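PDB 3D0K: putative poly(3-hydroxybutyrate) depolymerase LpqC from Bordetella parapertussis 12822, which probably hydrolyses ester bonds, perhaps those of poly(3-hydroxybutyrate), as a serine hydrolase of the alpha/beta-hydrolase type. Local coordinates for residues R126-I131 with A137-V142. Residues are numbered along the deposited sequence; the frame is centred on the assembly and turned at random.
Sequences RVLANI and ADCEQV
Ile131, which touches Ala137 and Cys139, is tied into helix 122-133 by the bond from Ile131 N to Val127 O, 2.9 Å. No hydrogen bond joins residues 126-131 to 137-142; even Ile131 O and Ala137 N stay 3.7 Å apart. Cys139 SG lies 4.0 Å from Ile131 CG2 and 3.9 Å from Leu128 O, so it sits against the last turns of the helix where a methyl group and a backbone carbonyl are both at hand. Ile131 CG2, anti to the backbone N, is directed at Cys139 and at Ala137, whose CB is 3.8 Å from it. Farther along, Leu128 and Val142 meet tip to tip, with CD1 of Leu128 3.7 Å from CG1 of Val142. The other leucine branch, CD2, lies 4.0 Å from that same CG1, so the valine methyl faces both ends of the fork. Leu128 thus packs on the sheet, against Val142 at the start of its strand and Val58 of adjacent strand 56-60. The case illustrates an alpha-to-beta connection in an alpha-beta-alpha sandwich: the chain leaves the helix, folds back against it and enters strand 142-147, which leads to a probable nucleophile elbow at Ser148. The contact is apolar and largely buried, while backbone hydrogen bonds of 137-142 go to Pro52, Val56 and His167 instead of to the helix.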
ATOM      1  N   ARG A 126      -6.726  -5.226  10.485  0.50 19.48           N
ATOM      2  CA  ARG A 126      -6.721  -6.067  11.696  0.50 19.80           C
ATOM      3  C   ARG A 126      -5.505  -5.755  12.568  0.50 19.56           C
ATOM      4  O   ARG A 126      -5.615  -5.640  13.811  0.50 19.23           O
ATOM      5  CB  ARG A 126      -6.749  -7.552  11.347  0.50 19.88           C
ATOM      6  CG  ARG A 126      -7.941  -7.969  10.516  0.50 22.72           C
ATOM      7  CD  ARG A 126      -8.012  -9.490  10.424  0.50 27.35           C
ATOM      8  NE  ARG A 126      -9.321  -9.934   9.963  0.50 31.32           N
ATOM      9  CZ  ARG A 126      -9.550 -10.477   8.771  0.50 34.06           C
ATOM     10  NH1 ARG A 126      -8.555 -10.643   7.899  0.50 36.01           N
ATOM     11  NH2 ARG A 126     -10.776 -10.864   8.453  0.50 34.63           N
ATOM     12  N   VAL A 127      -4.348  -5.606  11.921  1.00 19.06           N
ATOM     13  CA  VAL A 127      -3.137  -5.269  12.633  1.00 18.97           C
ATOM     14  C   VAL A 127      -3.331  -3.915  13.298  1.00 18.86           C
ATOM     15  O   VAL A 127      -2.996  -3.775  14.487  1.00 17.80           O
ATOM     16  CB  VAL A 127      -1.882  -5.223  11.705  1.00 19.60           C
ATOM     17  CG1 VAL A 127      -0.697  -4.530  12.434  1.00 19.51           C
ATOM     18  CG2 VAL A 127      -1.523  -6.649  11.258  1.00 20.62           C
ATOM     19  N   LEU A 128      -3.907  -2.949  12.557  1.00 18.18           N
ATOM     20  CA  LEU A 128      -4.183  -1.600  13.149  1.00 18.67           C
ATOM     21  C   LEU A 128      -5.085  -1.701  14.383  1.00 18.59           C
ATOM     22  O   LEU A 128      -4.858  -1.025  15.393  1.00 17.44           O
ATOM     23  CB  LEU A 128      -4.778  -0.610  12.115  1.00 19.12           C
ATOM     24  CG  LEU A 128      -3.814  -0.188  10.962  1.00 19.59           C
ATOM     25  CD1 LEU A 128      -4.552   0.530   9.799  1.00 19.51           C
ATOM     26  CD2 LEU A 128      -2.658   0.671  11.497  1.00 21.47           C
ATOM     27  N   ALA A 129      -6.102  -2.554  14.319  1.00 17.47           N
ATOM     28  CA  ALA A 129      -7.048  -2.658  15.462  1.00 16.94           C
ATOM     29  C   ALA A 129      -6.300  -3.211  16.696  1.00 17.34           C
ATOM     30  O   ALA A 129      -6.591  -2.849  17.856  1.00 17.68           O
ATOM     31  CB  ALA A 129      -8.182  -3.591  15.081  1.00 16.74           C
ATOM     32  N   ASN A 130      -5.328  -4.089  16.444  1.00 16.56           N
ATOM     33  CA  ASN A 130      -4.508  -4.611  17.484  1.00 16.54           C
ATOM     34  C   ASN A 130      -3.494  -3.649  18.093  1.00 17.70           C
ATOM     35  O   ASN A 130      -3.252  -3.707  19.327  1.00 17.80           O
ATOM     36  CB  ASN A 130      -3.940  -5.978  17.100  1.00 17.47           C
ATOM     37  CG  ASN A 130      -4.949  -7.090  17.363  1.00 18.64           C
ATOM     38  OD1 ASN A 130      -5.584  -7.114  18.409  1.00 22.22           O
ATOM     39  ND2 ASN A 130      -5.102  -7.989  16.425  1.00 21.73           N
ATOM     40  N   ILE A 131      -2.953  -2.770  17.255  1.00 17.78           N
ATOM     41  CA  ILE A 131      -2.071  -1.665  17.701  1.00 18.83           C
ATOM     42  C   ILE A 131      -2.875  -0.749  18.609  1.00 18.69           C
ATOM     43  O   ILE A 131      -2.412  -0.324  19.672  1.00 16.59           O
ATOM     44  CB  ILE A 131      -1.472  -0.909  16.469  1.00 20.65           C
ATOM     45  CG1 ILE A 131      -0.490  -1.836  15.733  1.00 20.01           C
ATOM     46  CG2 ILE A 131      -0.754   0.416  16.862  1.00 21.47           C
ATOM     47  CD1 ILE A 131       0.156  -1.215  14.474  1.00 19.30           C
ATOM     48  N   ALA A 137      -0.930   3.066  19.837  1.00 20.97           N
ATOM     49  CA  ALA A 137      -1.246   4.244  19.051  1.00 22.65           C
ATOM     50  C   ALA A 137      -2.731   4.361  18.950  1.00 23.82           C
ATOM     51  O   ALA A 137      -3.429   3.330  18.878  1.00 24.57           O
ATOM     52  CB  ALA A 137      -0.619   4.124  17.630  1.00 20.76           C
ATOM     53  N   ASP A 138      -3.265   5.583  18.923  1.00 24.17           N
ATOM     54  CA  ASP A 138      -4.712   5.631  18.778  1.00 27.22           C
ATOM     55  C   ASP A 138      -5.224   5.439  17.348  1.00 27.41           C
ATOM     56  O   ASP A 138      -6.410   5.194  17.168  1.00 27.24           O
ATOM     57  CB  ASP A 138      -5.385   6.791  19.497  1.00 28.82           C
ATOM     58  CG  ASP A 138      -4.764   8.083  19.190  1.00 34.38           C
ATOM     59  OD1 ASP A 138      -4.603   8.897  20.158  1.00 38.87           O
ATOM     60  OD2 ASP A 138      -4.441   8.273  17.982  1.00 40.43           O
ATOM     61  N   CYS A 139      -4.319   5.474  16.364  1.00 27.68           N
ATOM     62  CA  CYS A 139      -4.661   5.159  14.967  1.00 28.11           C
ATOM     63  C   CYS A 139      -5.777   6.062  14.402  1.00 29.12           C
ATOM     64  O   CYS A 139      -6.599   5.627  13.596  1.00 29.52           O
ATOM     65  CB  CYS A 139      -4.988   3.670  14.802  1.00 27.86           C
ATOM     66  SG  CYS A 139      -3.580   2.610  15.147  1.00 29.56           S
ATOM     67  N   GLU A 140      -5.789   7.316  14.848  1.00 29.96           N
ATOM     68  CA  GLU A 140      -6.650   8.352  14.306  1.00 31.94           C
ATOM     69  C   GLU A 140      -6.120   8.773  12.957  1.00 30.80           C
ATOM     70  O   GLU A 140      -6.892   9.001  12.052  1.00 32.18           O
ATOM     71  CB  GLU A 140      -6.605   9.596  15.198  1.00 33.42           C
ATOM     72  CG  GLU A 140      -7.940  10.338  15.342  1.00 41.06           C
ATOM     73  CD  GLU A 140      -8.834   9.682  16.386  1.00 49.94           C
ATOM     74  OE1 GLU A 140      -8.428   8.617  16.907  1.00 52.90           O
ATOM     75  OE2 GLU A 140      -9.935  10.224  16.685  1.00 53.59           O
ATOM     76  N   GLN A 141      -4.809   8.944  12.838  1.00 28.55           N
ATOM     77  CA  GLN A 141      -4.234   9.298  11.537  1.00 28.25           C
ATOM     78  C   GLN A 141      -3.295   8.209  11.048  1.00 25.33           C
ATOM     79  O   GLN A 141      -2.131   8.159  11.435  1.00 25.11           O
ATOM     80  CB  GLN A 141      -3.509  10.661  11.549  1.00 29.35           C
ATOM     81  CG  GLN A 141      -3.956  11.679  12.608  1.00 37.03           C
ATOM     82  CD  GLN A 141      -2.748  12.462  13.170  1.00 47.16           C
ATOM     83  OE1 GLN A 141      -2.298  13.448  12.563  1.00 50.64           O
ATOM     84  NE2 GLN A 141      -2.198  11.999  14.320  1.00 47.69           N
ATOM     85  N   VAL A 142      -3.795   7.352  10.173  1.00 22.43           N
ATOM     86  CA  VAL A 142      -2.994   6.283   9.672  1.00 19.89           C
ATOM     87  C   VAL A 142      -2.739   6.581   8.200  1.00 18.51           C
ATOM     88  O   VAL A 142      -3.653   6.887   7.460  1.00 17.69           O
ATOM     89  CB  VAL A 142      -3.719   4.922   9.813  1.00 20.91           C
ATOM     90  CG1 VAL A 142      -2.912   3.837   9.147  1.00 20.32           C
ATOM     91  CG2 VAL A 142      -4.032   4.583  11.278  1.00 21.64           C
TER